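Local coordinates for PaaA (Enterobacter agglomerans, PDB 5FF5), which acts in the post-translational making of the bicyclic core of pantocin A, probably as an E1-like adenylating enzyme of the ThiF family, at residues A[46-50]-A[78-82]; A[97-102]-A[130-134]; A[267-271]-A[331-336]. All blocks are in the same frame, centred on the assembly; numbering follows the deposited sequence.

Contact 1. Residues A[46-50]-A[78-82]; sequences ALAKM and LVAGL
The side chain of M50, a selenomethionine introduced by labelling, is the bump that fills a hollow on helix 72-84. Three side chains shape that hollow: L78 and L82, one turn apart on the same face, and V79 at its open margin. M50 starts with CG anti to the backbone N (chi1 -159°), runs out extended to SE, and then bends at chi3, -45°. The bend splits the end of the chain between different partners. SE points at the L82 tip, 3.4 Å from L82 CD1, with V79 CG2 further off to its flank, while CE folds across to L78, 3.6 Å from L78 CD1. L47 closes the same hollow with a single branch. Its CD2 rests over the pair of CD1 methyls, 3.7 Å from L78 CD1 and equally 3.7 Å from L82 CD1, and its side chain crosses that of L78 at about a right angle. These residues belong to the small N-terminal domain, whose order of three short antiparallel strands followed by three helices fits the PqqD-like peptide-recognition fold found in many peptide-modifying enzymes. A type I turn from L47 to M50, with M50 N bonded to L47 O at 2.9 Å, brings both side chains round to the same helix. L47 and L82 also reach strand 24-26, where each touches I26, and L78 is backed by W42. No hydrogen bond crosses between 46-50 and 78-82. The inner part, around L47 and L82, is buried, whereas V79 and M50 lie at the exposed margin. On the turn itself, A48 packs against I314 of the second subunit.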
loop_
_atom_site.group_PDB
_atom_site.type_symbol
_atom_site.label_atom_id
_atom_site.label_comp_id
_atom_site.label_asym_id
_atom_site.label_seq_id
_atom_site.Cartn_x
_atom_site.Cartn_y
_atom_site.Cartn_z
ATOM N N ALA A 46 37.979 -11.209 -1.564
ATOM C CA ALA A 46 38.115 -10.477 -2.820
ATOM C C ALA A 46 36.950 -9.527 -3.018
ATOM O O ALA A 46 37.121 -8.314 -2.925
ATOM C CB ALA A 46 38.214 -11.437 -3.998
ATOM N N LEU A 47 35.767 -10.082 -3.287
ATOM C CA LEU A 47 34.563 -9.268 -3.501
ATOM C C LEU A 47 34.368 -8.278 -2.354
ATOM O O LEU A 47 34.087 -7.108 -2.590
ATOM C CB LEU A 47 33.306 -10.151 -3.652
ATOM C CG LEU A 47 33.244 -11.220 -4.756
ATOM C CD1 LEU A 47 32.047 -12.148 -4.557
ATOM C CD2 LEU A 47 33.226 -10.595 -6.152
ATOM N N ALA A 48 34.546 -8.744 -1.119
ATOM C CA ALA A 48 34.357 -7.907 0.069
ATOM C C ALA A 48 35.159 -6.611 0.045
ATOM O O ALA A 48 35.015 -5.777 0.933
ATOM C CB ALA A 48 34.709 -8.693 1.332
ATOM N N LYS A 49 36.002 -6.438 -0.967
ATOM C CA LYS A 49 36.913 -5.297 -1.010
ATOM C C LYS A 49 36.896 -4.653 -2.380
ATOM O O LYS A 49 37.847 -3.991 -2.764
ATOM C CB LYS A 49 38.349 -5.730 -0.644
HETATM N N MSE A 50 35.806 -4.841 -3.114
HETATM C CA MSE A 50 35.772 -4.468 -4.527
HETATM C C MSE A 50 35.009 -3.168 -4.802
HETATM O O MSE A 50 34.720 -2.852 -5.960
HETATM C CB MSE A 50 35.169 -5.618 -5.340
HETATM C CG MSE A 50 35.502 -5.603 -6.827
HETATM SE SE MSE A 50 35.020 -7.289 -7.720
HETATM C CE MSE A 50 35.735 -8.502 -6.370
ATOM N N LEU A 78 37.900 -12.839 -12.475
ATOM C CA LEU A 78 36.800 -12.655 -11.543
ATOM C C LEU A 78 36.173 -11.320 -11.837
ATOM O O LEU A 78 34.960 -11.221 -12.010
ATOM C CB LEU A 78 37.292 -12.727 -10.095
ATOM C CG LEU A 78 36.223 -12.675 -9.009
ATOM C CD1 LEU A 78 35.922 -11.244 -8.641
ATOM C CD2 LEU A 78 34.965 -13.391 -9.464
ATOM N N VAL A 79 37.024 -10.306 -11.959
ATOM C CA VAL A 79 36.579 -8.965 -12.324
ATOM C C VAL A 79 36.096 -8.969 -13.767
ATOM O O VAL A 79 35.120 -8.303 -14.108
ATOM C CB VAL A 79 37.692 -7.916 -12.150
ATOM C CG1 VAL A 79 37.398 -6.701 -13.017
ATOM C CG2 VAL A 79 37.840 -7.530 -10.673
ATOM N N ALA A 80 36.793 -9.725 -14.610
ATOM C CA ALA A 80 36.381 -9.919 -15.997
ATOM C C ALA A 80 34.927 -10.388 -16.042
ATOM O O ALA A 80 34.064 -9.762 -16.697
ATOM C CB ALA A 80 37.302 -10.940 -16.694
ATOM N N GLY A 81 34.677 -11.479 -15.312
ATOM C CA GLY A 81 33.391 -12.149 -15.295
ATOM C C GLY A 81 32.276 -11.224 -14.859
ATOM O O GLY A 81 31.279 -11.046 -15.581
ATOM N N LEU A 82 32.456 -10.618 -13.685
ATOM C CA LEU A 82 31.489 -9.668 -13.143
ATOM C C LEU A 82 31.111 -8.568 -14.137
ATOM O O LEU A 82 30.049 -7.959 -14.026
ATOM C CB LEU A 82 32.054 -9.027 -11.880
ATOM C CG LEU A 82 32.088 -9.889 -10.623
ATOM C CD1 LEU A 82 33.182 -9.436 -9.638
ATOM C CD2 LEU A 82 30.711 -9.838 -9.976
#

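Contact 2. Residues A[97-102]-A[130-134]; sequences VLSGEE and LKQSK
K131 reaches across to E102 with a fully stretched side chain, passing V97 and L98 on the way. The chain leaves the backbone with CG anti to N, chi1 -177°. Its CB faces L98, 4.3 Å from L98 CD2, and CG only carries the chain onward. CD has both apolar residues on one side, 4.1 Å from V97 CG1 and 4.2 Å from L98 CD2, so one side of the lysine's aliphatic chain runs along methyl groups. CE then comes up to the carboxylate, 3.3 Å from E102 OE1. At the tip, K131 NZ gives a salt bridge to E102 OE1 at 2.7 Å, meeting that oxygen on its syn side and 15° out of the carboxylate plane; lysine and glutamate cross at about a right angle. The glutamate is held from its other oxygen as well. OE2 takes the backbone N-H of S99 on its anti lone pair at 2.8 Å, and S99 OG donates to it from well above the plane. With three donors on two oxygens, the buried carboxylate has little freedom to turn, and the lysine charge probably favours its ionised form. Next to this, Q132 NE2 lies across V97, 3.7 Å from V97 CG2. V97 and L98 also lean on E128 of helix 123-131, and beyond Q132 the chain runs into strand 134-138 of the central sheet. In return, S99 OG accepts from E102 N at the start of helix 100-105, completing a reciprocal S99-E102 capping box whose glutamate is tied by a salt bridge to the neighbouring helix.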
loop_
_atom_site.group_PDB
_atom_site.type_symbol
_atom_site.label_atom_id
_atom_site.label_comp_id
_atom_site.label_asym_id
_atom_site.label_seq_id
_atom_site.Cartn_x
_atom_site.Cartn_y
_atom_site.Cartn_z
ATOM N N VAL A 97 18.986 14.499 -16.289
ATOM C CA VAL A 97 17.562 14.750 -16.109
ATOM C C VAL A 97 17.224 14.951 -14.649
ATOM O O VAL A 97 16.556 15.906 -14.282
ATOM C CB VAL A 97 16.723 13.573 -16.665
ATOM C CG1 VAL A 97 15.278 13.723 -16.311
ATOM C CG2 VAL A 97 16.921 13.420 -18.157
ATOM N N LEU A 98 17.722 14.061 -13.809
ATOM C CA LEU A 98 17.400 14.074 -12.394
ATOM C C LEU A 98 18.327 15.000 -11.599
ATOM O O LEU A 98 19.506 15.156 -11.928
ATOM C CB LEU A 98 17.479 12.645 -11.864
ATOM C CG LEU A 98 16.509 11.694 -12.573
ATOM C CD1 LEU A 98 16.837 10.242 -12.308
ATOM C CD2 LEU A 98 15.090 12.011 -12.122
ATOM N N SER A 99 17.807 15.598 -10.533
ATOM C CA SER A 99 18.612 16.506 -9.721
ATOM C C SER A 99 19.371 15.747 -8.650
ATOM O O SER A 99 19.205 14.541 -8.500
ATOM C CB SER A 99 17.730 17.549 -9.056
ATOM O OG SER A 99 16.824 16.915 -8.180
ATOM N N GLY A 100 20.164 16.468 -7.869
ATOM C CA GLY A 100 20.830 15.876 -6.731
ATOM C C GLY A 100 19.785 15.404 -5.729
ATOM O O GLY A 100 19.902 14.303 -5.163
ATOM N N GLU A 101 18.756 16.216 -5.500
ATOM C CA GLU A 101 17.743 15.824 -4.535
ATOM C C GLU A 101 16.953 14.593 -4.975
ATOM O O GLU A 101 16.615 13.748 -4.154
ATOM C CB GLU A 101 16.772 16.952 -4.216
ATOM C CG GLU A 101 15.693 16.406 -3.321
ATOM C CD GLU A 101 14.363 17.058 -3.488
ATOM O OE1 GLU A 101 14.316 18.176 -4.048
ATOM O OE2 GLU A 101 13.353 16.404 -3.139
ATOM N N GLU A 102 16.585 14.509 -6.242
ATOM C CA GLU A 102 15.710 13.411 -6.655
ATOM C C GLU A 102 16.394 12.045 -6.460
ATOM O O GLU A 102 15.812 11.127 -5.857
ATOM C CB GLU A 102 15.269 13.616 -8.101
ATOM C CG GLU A 102 14.258 14.733 -8.212
ATOM C CD GLU A 102 14.026 15.197 -9.633
ATOM O OE1 GLU A 102 12.846 15.452 -9.979
ATOM O OE2 GLU A 102 15.034 15.374 -10.368
ATOM N N LEU A 130 10.343 7.939 -15.630
ATOM C CA LEU A 130 9.230 8.333 -14.793
ATOM C C LEU A 130 9.105 9.845 -14.791
ATOM O O LEU A 130 8.003 10.366 -14.827
ATOM C CB LEU A 130 9.388 7.810 -13.357
ATOM C CG LEU A 130 9.216 6.317 -13.066
ATOM C CD1 LEU A 130 9.426 6.036 -11.587
ATOM C CD2 LEU A 130 7.848 5.803 -13.555
ATOM N N LYS A 131 10.220 10.562 -14.721
ATOM C CA LYS A 131 10.121 12.005 -14.648
ATOM C C LYS A 131 9.587 12.556 -15.960
ATOM O O LYS A 131 8.945 13.615 -16.010
ATOM C CB LYS A 131 11.459 12.662 -14.302
ATOM C CG LYS A 131 11.292 14.180 -14.172
ATOM C CD LYS A 131 12.441 14.935 -13.545
ATOM C CE LYS A 131 11.908 16.273 -13.041
ATOM N NZ LYS A 131 12.819 17.045 -12.153
ATOM N N GLN A 132 9.821 11.819 -17.030
ATOM C CA GLN A 132 9.386 12.288 -18.321
ATOM C C GLN A 132 7.911 11.970 -18.579
ATOM O O GLN A 132 7.336 12.450 -19.558
ATOM C CB GLN A 132 10.296 11.710 -19.389
ATOM C CG GLN A 132 11.588 12.472 -19.416
ATOM C CD GLN A 132 12.774 11.621 -19.784
ATOM O OE1 GLN A 132 12.670 10.400 -19.917
ATOM N NE2 GLN A 132 13.919 12.261 -19.946
ATOM N N SER A 133 7.301 11.192 -17.689
ATOM C CA SER A 133 5.919 10.779 -17.851
ATOM C C SER A 133 4.910 11.795 -17.369
ATOM O O SER A 133 5.208 12.598 -16.494
ATOM C CB SER A 133 5.677 9.471 -17.131
ATOM O OG SER A 133 6.302 8.421 -17.827
ATOM N N LYS A 134 3.710 11.728 -17.951
ATOM C CA LYS A 134 2.566 12.556 -17.561
ATOM C C LYS A 134 1.333 11.692 -17.421
ATOM O O LYS A 134 0.860 11.109 -18.393
ATOM C CB LYS A 134 2.286 13.658 -18.585
ATOM C CG LYS A 134 3.404 14.663 -18.770
ATOM C CD LYS A 134 2.879 15.917 -19.458
ATOM C CE LYS A 134 1.502 16.273 -18.925
ATOM N NZ LYS A 134 0.986 17.537 -19.514
#

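Contact 3. Residues A[267-271]-A[331-336]; sequences EISVG and IMAGIV
The flat groups where I268 to V270 meet I331 to V336 are peptide units, since every side chain that touches is aliphatic or a selenomethionine. M332 CG lies out beyond the S269 carbonyl oxygen and tilted well off the carbonyl plane, 4.0 Å from S269 O, and V270 CG2 lies beside the M332 carbonyl, 3.9 Å from M332 O. M332, a labelled residue, bends at chi2 and chi3 and slides past I268 in the opposite direction, bringing SE 4.0 Å from I268 CB. I268 has CG1 between its backbone N and carbonyl carbon (chi1 59°), and CD1 extends from there to the helix, 3.4 Å from I331 CG2 and also touching I335 CD1. V270 presents both branches: CG1 meets V336 CG2 at 3.4 Å and I335 CG2 at longer range, while CG2 takes M332 CG at 3.5 Å. The strand and helix segments run nearly parallel, 20° apart with axes 8.7 Å from each other, so that I268 and V270, alternate residues of the strand, both face the helix and share M332 and I335. S269 points the other way, its OG bonded to G262 O. Strand 267-274 lies between strands 258-263 and 355-360 in the mixed sheet of the ThiF-type domain. Helix 326-345 packs on that sheet, with M332 and V336 reaching L261 and A333 meeting helix 142-153, while I331 and I335 pack on I335 and I331 of the second subunit.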
loop_
_atom_site.group_PDB
_atom_site.type_symbol
_atom_site.label_atom_id
_atom_site.label_comp_id
_atom_site.label_asym_id
_atom_site.label_seq_id
_atom_site.Cartn_x
_atom_site.Cartn_y
_atom_site.Cartn_z
ATOM N N GLU A 267 -14.484 -6.895 -2.676
ATOM C CA GLU A 267 -13.542 -7.448 -3.660
ATOM C C GLU A 267 -13.031 -6.340 -4.574
ATOM O O GLU A 267 -13.767 -5.423 -4.922
ATOM C CB GLU A 267 -14.173 -8.526 -4.547
ATOM C CG GLU A 267 -15.109 -7.925 -5.573
ATOM C CD GLU A 267 -15.349 -8.819 -6.765
ATOM O OE1 GLU A 267 -14.854 -9.966 -6.750
ATOM O OE2 GLU A 267 -15.999 -8.351 -7.733
ATOM N N ILE A 268 -11.773 -6.438 -4.974
ATOM C CA ILE A 268 -11.144 -5.394 -5.752
ATOM C C ILE A 268 -10.766 -5.969 -7.088
ATOM O O ILE A 268 -10.497 -7.171 -7.183
ATOM C CB ILE A 268 -9.869 -4.868 -5.081
ATOM C CG1 ILE A 268 -8.887 -6.026 -4.915
ATOM C CG2 ILE A 268 -10.159 -4.265 -3.722
ATOM C CD1 ILE A 268 -7.534 -5.594 -4.420
ATOM N N SER A 269 -10.702 -5.119 -8.108
ATOM C CA SER A 269 -10.211 -5.561 -9.402
ATOM C C SER A 269 -9.276 -4.466 -9.918
ATOM O O SER A 269 -9.466 -3.296 -9.608
ATOM C CB SER A 269 -11.362 -5.846 -10.372
ATOM O OG SER A 269 -11.908 -4.651 -10.904
ATOM N N VAL A 270 -8.212 -4.847 -10.617
ATOM C CA VAL A 270 -7.321 -3.856 -11.198
ATOM C C VAL A 270 -6.841 -4.202 -12.608
ATOM O O VAL A 270 -6.338 -5.300 -12.858
ATOM C CB VAL A 270 -6.114 -3.572 -10.290
ATOM C CG1 VAL A 270 -5.112 -2.678 -11.003
ATOM C CG2 VAL A 270 -6.575 -2.912 -9.014
ATOM N N GLY A 271 -7.060 -3.281 -13.541
ATOM C CA GLY A 271 -6.750 -3.533 -14.930
ATOM C C GLY A 271 -8.007 -3.936 -15.647
ATOM O O GLY A 271 -9.085 -3.987 -15.044
ATOM N N ILE A 331 -4.693 -0.894 -1.324
ATOM C CA ILE A 331 -4.354 -2.091 -2.059
ATOM C C ILE A 331 -4.501 -1.817 -3.549
ATOM O O ILE A 331 -3.601 -2.119 -4.329
ATOM C CB ILE A 331 -5.233 -3.271 -1.670
ATOM C CG1 ILE A 331 -5.017 -3.642 -0.218
ATOM C CG2 ILE A 331 -4.897 -4.464 -2.524
ATOM C CD1 ILE A 331 -5.701 -4.903 0.154
HETATM N N MSE A 332 -5.631 -1.215 -3.922
HETATM C CA MSE A 332 -5.962 -0.957 -5.316
HETATM C C MSE A 332 -4.999 0.037 -5.977
HETATM O O MSE A 332 -4.604 -0.153 -7.131
HETATM C CB MSE A 332 -7.393 -0.451 -5.406
HETATM C CG MSE A 332 -8.162 -0.866 -6.650
HETATM SE SE MSE A 332 -10.049 -1.054 -6.167
HETATM C CE MSE A 332 -10.290 0.619 -5.198
ATOM N N ALA A 333 -4.599 1.079 -5.251
ATOM C CA ALA A 333 -3.671 2.062 -5.809
ATOM C C ALA A 333 -2.236 1.529 -5.902
ATOM O O ALA A 333 -1.475 1.924 -6.794
ATOM C CB ALA A 333 -3.698 3.323 -4.998
ATOM N N GLY A 334 -1.872 0.651 -4.968
ATOM C CA GLY A 334 -0.552 0.050 -4.938
ATOM C C GLY A 334 -0.343 -0.968 -6.038
ATOM O O GLY A 334 0.741 -1.064 -6.598
ATOM N N ILE A 335 -1.359 -1.778 -6.305
ATOM C CA ILE A 335 -1.334 -2.666 -7.453
ATOM C C ILE A 335 -1.245 -1.849 -8.746
ATOM O O ILE A 335 -0.453 -2.151 -9.633
ATOM C CB ILE A 335 -2.574 -3.547 -7.495
ATOM C CG1 ILE A 335 -2.746 -4.267 -6.168
ATOM C CG2 ILE A 335 -2.500 -4.522 -8.646
ATOM C CD1 ILE A 335 -3.900 -5.223 -6.151
ATOM N N VAL A 336 -2.049 -0.791 -8.826
ATOM C CA VAL A 336 -2.070 0.080 -9.986
ATOM C C VAL A 336 -0.746 0.782 -10.180
ATOM O O VAL A 336 -0.208 0.828 -11.279
ATOM C CB VAL A 336 -3.150 1.158 -9.856
ATOM C CG1 VAL A 336 -2.902 2.269 -10.849
ATOM C CG2 VAL A 336 -4.510 0.563 -10.068
#

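The three contacts follow one another along the chain without nesting, and none touches another. Contact 1 stands apart in the N-terminal domain, its centre 32 Å from that of contact 2 and 42 Å from that of contact 3. Contact 2 joins the chain that follows helix 72-84, through 97-102, to the ThiF-type part, through 130-134. Contacts 2 and 3 lie on opposite sides of the chain's centre, 26 Å between centres but about 10 Å at their nearest atoms. Strand 134-138, which starts in contact 2, shares its sheet with the strand of contact 3 and leads into a glycine-rich turn that, as in related E1-like enzymes, probably borders the nucleotide site.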